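Local coordinates for Baccell_00875 (Bacteroides cellulosilyticus DSM 14838, PDB 5NO8), which probably cleaves rhamnose-capped glucuronic acid ends of arabinogalactan proteins as a polysaccharide lyase, at residues F600-Y613 with C657-K669. Sequence-based numbering, arbitrary orientation.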
loop_
_atom_site.group_PDB
_atom_site.type_symbol
_atom_site.label_atom_id
_atom_site.label_comp_id
_atom_site.label_asym_id
_atom_site.label_seq_id
_atom_site.Cartn_x
_atom_site.Cartn_y
_atom_site.Cartn_z
ATOM N N PHE A 600 -8.507 11.948 -2.160
ATOM C CA PHE A 600 -9.250 11.507 -3.358
ATOM C C PHE A 600 -10.617 10.879 -3.112
ATOM O O PHE A 600 -11.459 10.873 -4.008
ATOM C CB PHE A 600 -8.358 10.567 -4.162
ATOM C CG PHE A 600 -7.139 11.244 -4.707
ATOM C CD1 PHE A 600 -5.979 11.340 -3.956
ATOM C CD2 PHE A 600 -7.165 11.844 -5.963
ATOM C CE1 PHE A 600 -4.863 11.989 -4.453
ATOM C CE2 PHE A 600 -6.052 12.490 -6.459
ATOM C CZ PHE A 600 -4.904 12.580 -5.697
ATOM N N GLY A 601 -10.873 10.383 -1.905
ATOM C CA GLY A 601 -12.074 9.600 -1.642
ATOM C C GLY A 601 -13.242 10.417 -1.160
ATOM O O GLY A 601 -13.067 11.539 -0.644
ATOM N N LYS A 602 -14.432 9.847 -1.296
ATOM C CA LYS A 602 -15.634 10.410 -0.709
ATOM C C LYS A 602 -15.586 10.470 0.824
ATOM O O LYS A 602 -16.071 11.434 1.421
ATOM C CB LYS A 602 -16.869 9.590 -1.088
ATOM C CG LYS A 602 -18.163 10.321 -0.736
ATOM C CD LYS A 602 -19.368 9.600 -1.298
ATOM C CE LYS A 602 -20.638 10.421 -1.177
ATOM N NZ LYS A 602 -21.820 9.549 -1.432
ATOM N N ARG A 603 -15.045 9.428 1.453
ATOM C CA ARG A 603 -15.058 9.325 2.926
ATOM C C ARG A 603 -13.944 10.125 3.604
ATOM O O ARG A 603 -13.943 10.246 4.849
ATOM C CB ARG A 603 -14.959 7.868 3.345
ATOM C CG ARG A 603 -16.124 7.004 2.891
ATOM C CD ARG A 603 -17.448 7.347 3.538
ATOM N NE ARG A 603 -18.471 6.438 3.006
ATOM C CZ ARG A 603 -18.623 5.151 3.348
ATOM N NH1 ARG A 603 -17.848 4.575 4.283
ATOM N NH2 ARG A 603 -19.581 4.434 2.765
ATOM N N GLU A 604 -12.979 10.598 2.802
ATOM C CA GLU A 604 -11.905 11.504 3.238
ATOM C C GLU A 604 -11.102 10.953 4.428
ATOM O O GLU A 604 -10.689 11.694 5.314
ATOM C CB GLU A 604 -12.483 12.899 3.533
ATOM C CG GLU A 604 -13.186 13.501 2.314
ATOM C CD GLU A 604 -13.700 14.917 2.543
ATOM O OE1 GLU A 604 -13.631 15.412 3.689
ATOM O OE2 GLU A 604 -14.173 15.537 1.562
ATOM N N LEU A 605 -10.897 9.642 4.447
ATOM C CA LEU A 605 -10.178 8.991 5.556
ATOM C C LEU A 605 -8.694 8.841 5.260
ATOM O O LEU A 605 -8.315 8.096 4.346
ATOM C CB LEU A 605 -10.748 7.598 5.822
ATOM C CG LEU A 605 -11.728 7.357 6.950
ATOM C CD1 LEU A 605 -12.006 5.859 7.050
ATOM C CD2 LEU A 605 -11.167 7.854 8.270
ATOM N N PHE A 606 -7.845 9.505 6.042
ATOM C CA PHE A 606 -6.448 9.128 6.115
ATOM C C PHE A 606 -6.384 7.694 6.634
ATOM O O PHE A 606 -7.304 7.223 7.293
ATOM C CB PHE A 606 -5.659 10.020 7.076
ATOM C CG PHE A 606 -5.298 11.359 6.514
ATOM C CD1 PHE A 606 -4.288 11.470 5.588
ATOM C CD2 PHE A 606 -5.978 12.512 6.922
ATOM C CE1 PHE A 606 -3.935 12.707 5.057
ATOM C CE2 PHE A 606 -5.626 13.751 6.411
ATOM C CZ PHE A 606 -4.606 13.848 5.469
ATOM N N GLY A 607 -5.295 7.024 6.333
ATOM C CA GLY A 607 -5.031 5.680 6.815
ATOM C C GLY A 607 -4.671 4.722 5.701
ATOM O O GLY A 607 -4.850 5.029 4.505
ATOM N N ASP A 608 -4.193 3.545 6.087
ATOM C CA ASP A 608 -3.614 2.574 5.141
ATOM C C ASP A 608 -4.593 2.219 4.034
ATOM O O ASP A 608 -5.709 1.809 4.320
ATOM C CB ASP A 608 -3.235 1.266 5.822
ATOM C CG ASP A 608 -2.141 1.421 6.879
ATOM O OD1 ASP A 608 -1.599 2.521 7.034
ATOM O OD2 ASP A 608 -1.861 0.417 7.546
ATOM N N THR A 609 -4.161 2.397 2.788
ATOM C CA THR A 609 -4.943 2.068 1.610
ATOM C C THR A 609 -4.190 0.896 1.000
ATOM O O THR A 609 -3.028 1.036 0.570
ATOM C CB THR A 609 -4.935 3.243 0.604
ATOM O OG1 THR A 609 -3.565 3.619 0.372
ATOM C CG2 THR A 609 -5.643 4.391 1.153
ATOM N N PHE A 610 -4.807 -0.280 1.022
ATOM C CA PHE A 610 -4.189 -1.482 0.519
ATOM C C PHE A 610 -5.208 -2.266 -0.303
ATOM O O PHE A 610 -6.071 -2.907 0.283
ATOM C CB PHE A 610 -3.749 -2.369 1.664
ATOM C CG PHE A 610 -2.457 -1.991 2.314
ATOM C CD1 PHE A 610 -1.251 -2.077 1.629
ATOM C CD2 PHE A 610 -2.418 -1.721 3.683
ATOM C CE1 PHE A 610 -0.045 -1.842 2.269
ATOM C CE2 PHE A 610 -1.222 -1.449 4.316
ATOM C CZ PHE A 610 -0.033 -1.511 3.619
ATOM N N PRO A 611 -5.147 -2.240 -1.633
ATOM C CA PRO A 611 -4.182 -1.514 -2.426
ATOM C C PRO A 611 -4.637 -0.118 -2.724
ATOM O O PRO A 611 -5.838 0.206 -2.637
ATOM C CB PRO A 611 -4.097 -2.358 -3.701
ATOM C CG PRO A 611 -5.459 -2.922 -3.853
ATOM C CD PRO A 611 -6.051 -3.044 -2.477
ATOM N N HIS A 612 -3.644 0.741 -2.954
ATOM C CA HIS A 612 -3.855 1.950 -3.663
ATOM C C HIS A 612 -3.180 1.764 -5.008
ATOM O O HIS A 612 -2.093 1.253 -5.097
ATOM C CB HIS A 612 -3.246 3.133 -2.950
ATOM C CG HIS A 612 -3.487 4.412 -3.660
ATOM N ND1 HIS A 612 -2.551 4.982 -4.489
ATOM C CD2 HIS A 612 -4.597 5.182 -3.753
ATOM C CE1 HIS A 612 -3.056 6.088 -5.008
ATOM N NE2 HIS A 612 -4.292 6.231 -4.569
ATOM N N TYR A 613 -3.811 2.273 -6.044
ATOM C CA TYR A 613 -3.376 2.014 -7.426
ATOM C C TYR A 613 -1.942 2.433 -7.763
ATOM O O TYR A 613 -1.327 1.829 -8.640
ATOM C CB TYR A 613 -4.348 2.643 -8.407
ATOM C CG TYR A 613 -4.232 4.128 -8.503
ATOM C CD1 TYR A 613 -3.362 4.697 -9.418
ATOM C CD2 TYR A 613 -4.998 4.963 -7.723
ATOM C CE1 TYR A 613 -3.260 6.050 -9.560
ATOM C CE2 TYR A 613 -4.888 6.340 -7.851
ATOM C CZ TYR A 613 -3.989 6.867 -8.760
ATOM O OH TYR A 613 -3.850 8.223 -8.953
ATOM N N CYS A 657 -11.480 4.177 -5.685
ATOM C CA CYS A 657 -10.203 4.886 -5.589
ATOM C C CYS A 657 -9.278 4.407 -4.480
ATOM O O CYS A 657 -8.102 4.747 -4.515
ATOM C CB CYS A 657 -10.422 6.403 -5.475
ATOM S SG CYS A 657 -11.164 6.930 -3.943
ATOM N N ALA A 658 -9.780 3.621 -3.519
ATOM C CA ALA A 658 -8.941 3.108 -2.424
ATOM C C ALA A 658 -9.692 2.100 -1.556
ATOM O O ALA A 658 -10.879 2.269 -1.317
ATOM C CB ALA A 658 -8.495 4.266 -1.529
ATOM N N TYR A 659 -8.982 1.068 -1.110
ATOM C CA TYR A 659 -9.484 0.175 -0.103
ATOM C C TYR A 659 -8.863 0.621 1.232
ATOM O O TYR A 659 -7.668 0.502 1.425
ATOM C CB TYR A 659 -9.122 -1.285 -0.365
ATOM C CG TYR A 659 -9.737 -2.198 0.667
ATOM C CD1 TYR A 659 -11.111 -2.463 0.652
ATOM C CD2 TYR A 659 -8.986 -2.702 1.726
ATOM C CE1 TYR A 659 -11.719 -3.248 1.629
ATOM C CE2 TYR A 659 -9.583 -3.488 2.707
ATOM C CZ TYR A 659 -10.952 -3.765 2.651
ATOM O OH TYR A 659 -11.539 -4.562 3.610
ATOM N N MET A 660 -9.701 1.073 2.150
ATOM C CA MET A 660 -9.265 1.491 3.486
ATOM C C MET A 660 -9.132 0.219 4.326
ATOM O O MET A 660 -10.124 -0.400 4.682
ATOM C CB MET A 660 -10.263 2.485 4.110
ATOM C CG MET A 660 -10.570 3.716 3.264
ATOM S SD MET A 660 -9.085 4.597 2.800
ATOM C CE MET A 660 -8.263 4.869 4.365
ATOM N N TYR A 661 -7.899 -0.151 4.649
ATOM C CA TYR A 661 -7.568 -1.502 5.098
ATOM C C TYR A 661 -7.730 -1.822 6.609
ATOM O O TYR A 661 -8.231 -2.902 6.944
ATOM C CB TYR A 661 -6.164 -1.887 4.606
ATOM C CG TYR A 661 -5.814 -3.315 4.879
ATOM C CD1 TYR A 661 -6.205 -4.334 4.006
ATOM C CD2 TYR A 661 -5.126 -3.679 6.033
ATOM C CE1 TYR A 661 -5.921 -5.659 4.294
ATOM C CE2 TYR A 661 -4.829 -5.002 6.314
ATOM C CZ TYR A 661 -5.229 -5.980 5.438
ATOM O OH TYR A 661 -4.951 -7.276 5.724
ATOM N N PRO A 662 -7.258 -0.935 7.498
ATOM C CA PRO A 662 -7.312 -1.303 8.922
ATOM C C PRO A 662 -8.719 -1.522 9.444
ATOM O O PRO A 662 -9.683 -1.085 8.829
ATOM C CB PRO A 662 -6.671 -0.107 9.633
ATOM C CG PRO A 662 -5.879 0.583 8.583
ATOM C CD PRO A 662 -6.658 0.394 7.311
ATOM N N TYR A 663 -8.817 -2.142 10.606
ATOM C CA TYR A 663 -10.090 -2.393 11.244
ATOM C C TYR A 663 -10.835 -1.089 11.475
ATOM O O TYR A 663 -12.015 -0.963 11.145
ATOM C CB TYR A 663 -9.834 -3.135 12.561
ATOM C CG TYR A 663 -11.041 -3.317 13.465
ATOM C CD1 TYR A 663 -12.182 -3.948 13.022
ATOM C CD2 TYR A 663 -10.975 -2.937 14.787
ATOM C CE1 TYR A 663 -13.278 -4.138 13.854
ATOM C CE2 TYR A 663 -12.049 -3.085 15.644
ATOM C CZ TYR A 663 -13.203 -3.693 15.187
ATOM O OH TYR A 663 -14.263 -3.823 16.067
ATOM N N LYS A 664 -10.136 -0.145 12.093
ATOM C CA LYS A 664 -10.639 1.197 12.346
ATOM C C LYS A 664 -9.511 2.193 12.244
ATOM O O LYS A 664 -8.325 1.851 12.361
ATOM C CB LYS A 664 -11.258 1.308 13.743
ATOM C CG LYS A 664 -12.520 0.480 13.930
ATOM C CD LYS A 664 -13.055 0.506 15.344
ATOM C CE LYS A 664 -14.390 -0.223 15.410
ATOM N NZ LYS A 664 -14.975 -0.269 16.773
ATOM N N ILE A 665 -9.904 3.427 11.990
ATOM C CA ILE A 665 -8.993 4.559 11.963
ATOM C C ILE A 665 -9.596 5.627 12.857
ATOM O O ILE A 665 -10.695 6.160 12.587
ATOM C CB ILE A 665 -8.818 5.075 10.525
ATOM C CG1 ILE A 665 -8.203 3.977 9.633
ATOM C CG2 ILE A 665 -7.949 6.338 10.524
ATOM C CD1 ILE A 665 -8.603 4.089 8.184
ATOM N N ASP A 666 -8.896 5.929 13.961
ATOM C CA ASP A 666 -9.390 6.875 14.979
ATOM C C ASP A 666 -10.807 6.563 15.438
ATOM O O ASP A 666 -11.624 7.469 15.662
ATOM C CB ASP A 666 -9.277 8.329 14.485
ATOM C CG ASP A 666 -7.871 8.874 14.610
ATOM O OD1 ASP A 666 -7.266 8.773 15.706
ATOM O OD2 ASP A 666 -7.343 9.341 13.586
ATOM N N GLY A 667 -11.100 5.269 15.574
ATOM C CA GLY A 667 -12.398 4.805 16.039
ATOM C C GLY A 667 -13.495 4.659 15.004
ATOM O O GLY A 667 -14.598 4.181 15.332
ATOM N N VAL A 668 -13.206 5.070 13.767
ATOM C CA VAL A 668 -14.155 5.017 12.670
ATOM C C VAL A 668 -13.926 3.700 11.938
ATOM O O VAL A 668 -12.815 3.386 11.550
ATOM C CB VAL A 668 -13.954 6.208 11.723
ATOM C CG1 VAL A 668 -14.817 6.092 10.450
ATOM C CG2 VAL A 668 -14.237 7.516 12.460
ATOM N N LYS A 669 -14.999 2.970 11.706
ATOM C CA LYS A 669 -14.913 1.682 11.016
ATOM C C LYS A 669 -14.344 1.835 9.617
ATOM O O LYS A 669 -14.804 2.708 8.859
ATOM C CB LYS A 669 -16.301 1.043 10.918
ATOM C CG LYS A 669 -16.265 -0.398 10.380
ATOM C CD LYS A 669 -15.576 -1.340 11.342
ATOM C CE LYS A 669 -15.370 -2.744 10.797
ATOM N NZ LYS A 669 -14.039 -2.862 10.124
HETATM O O HOH W 1 -6.899 7.430 -4.852
HETATM O O HOH W 2 -6.600 2.777 -5.496
#
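Thr-609 and Met-660 meet in a single beta bridge, which ties the loop between helices 596-600 and 615-629 to strand 659-660, an outermost strand of a small antiparallel sheet. Two backbone bonds frame it. Tyr-661 N gives an almost straight bond (176°) to Asp-608 O at 3.0 Å, and Phe-610 N gives a more bent one to Tyr-659 O. The same Tyr-659 oxygen also faces Thr-609 CA, so one carbonyl meets two consecutive residues, by a hydrogen bond from Phe-610 and a weaker CA-H contact from Thr-609.

Packing is dense around this bridge. Met-660, its chain bent at both chi2 and chi3, folds its methyl CE back to 3.2 Å from Leu-605 O and lays SD beside Thr-609 CG2. Ile-665 CD1 sits so near Gly-607 that any beta-carbon there would clash, and it meets Leu-605 CD1 tip to tip at 4.0 Å. On the flank, the Phe-610 ring turns its edge to the face of Tyr-661, planes at 83°. The tyrosine ring gets there because its CG stands anti to the backbone N (chi1 -173°), beside the CB of Phe-610. Replacing Tyr-661 by alanine is likely to leave the Phe-610 edge without its aromatic face and that ring freer to turn. Asp-608 lays its CB against the Pro-662 ring, while its carboxylate is committed to Arg-215 and Tyr-200.

Along the type I' turn of Ile-665 to Val-668 the contact thins and opens to solvent at Val-668, whose exposed CG1 is 4.4 Å from Leu-605 CD1. Beyond Ala-658, at the end remote from that turn, waters replace direct bonds. One links His-612 NE2 to Cys-657 O; another accepts from Tyr-613 N and donates to that same Cys-657 O at 2.7 Å.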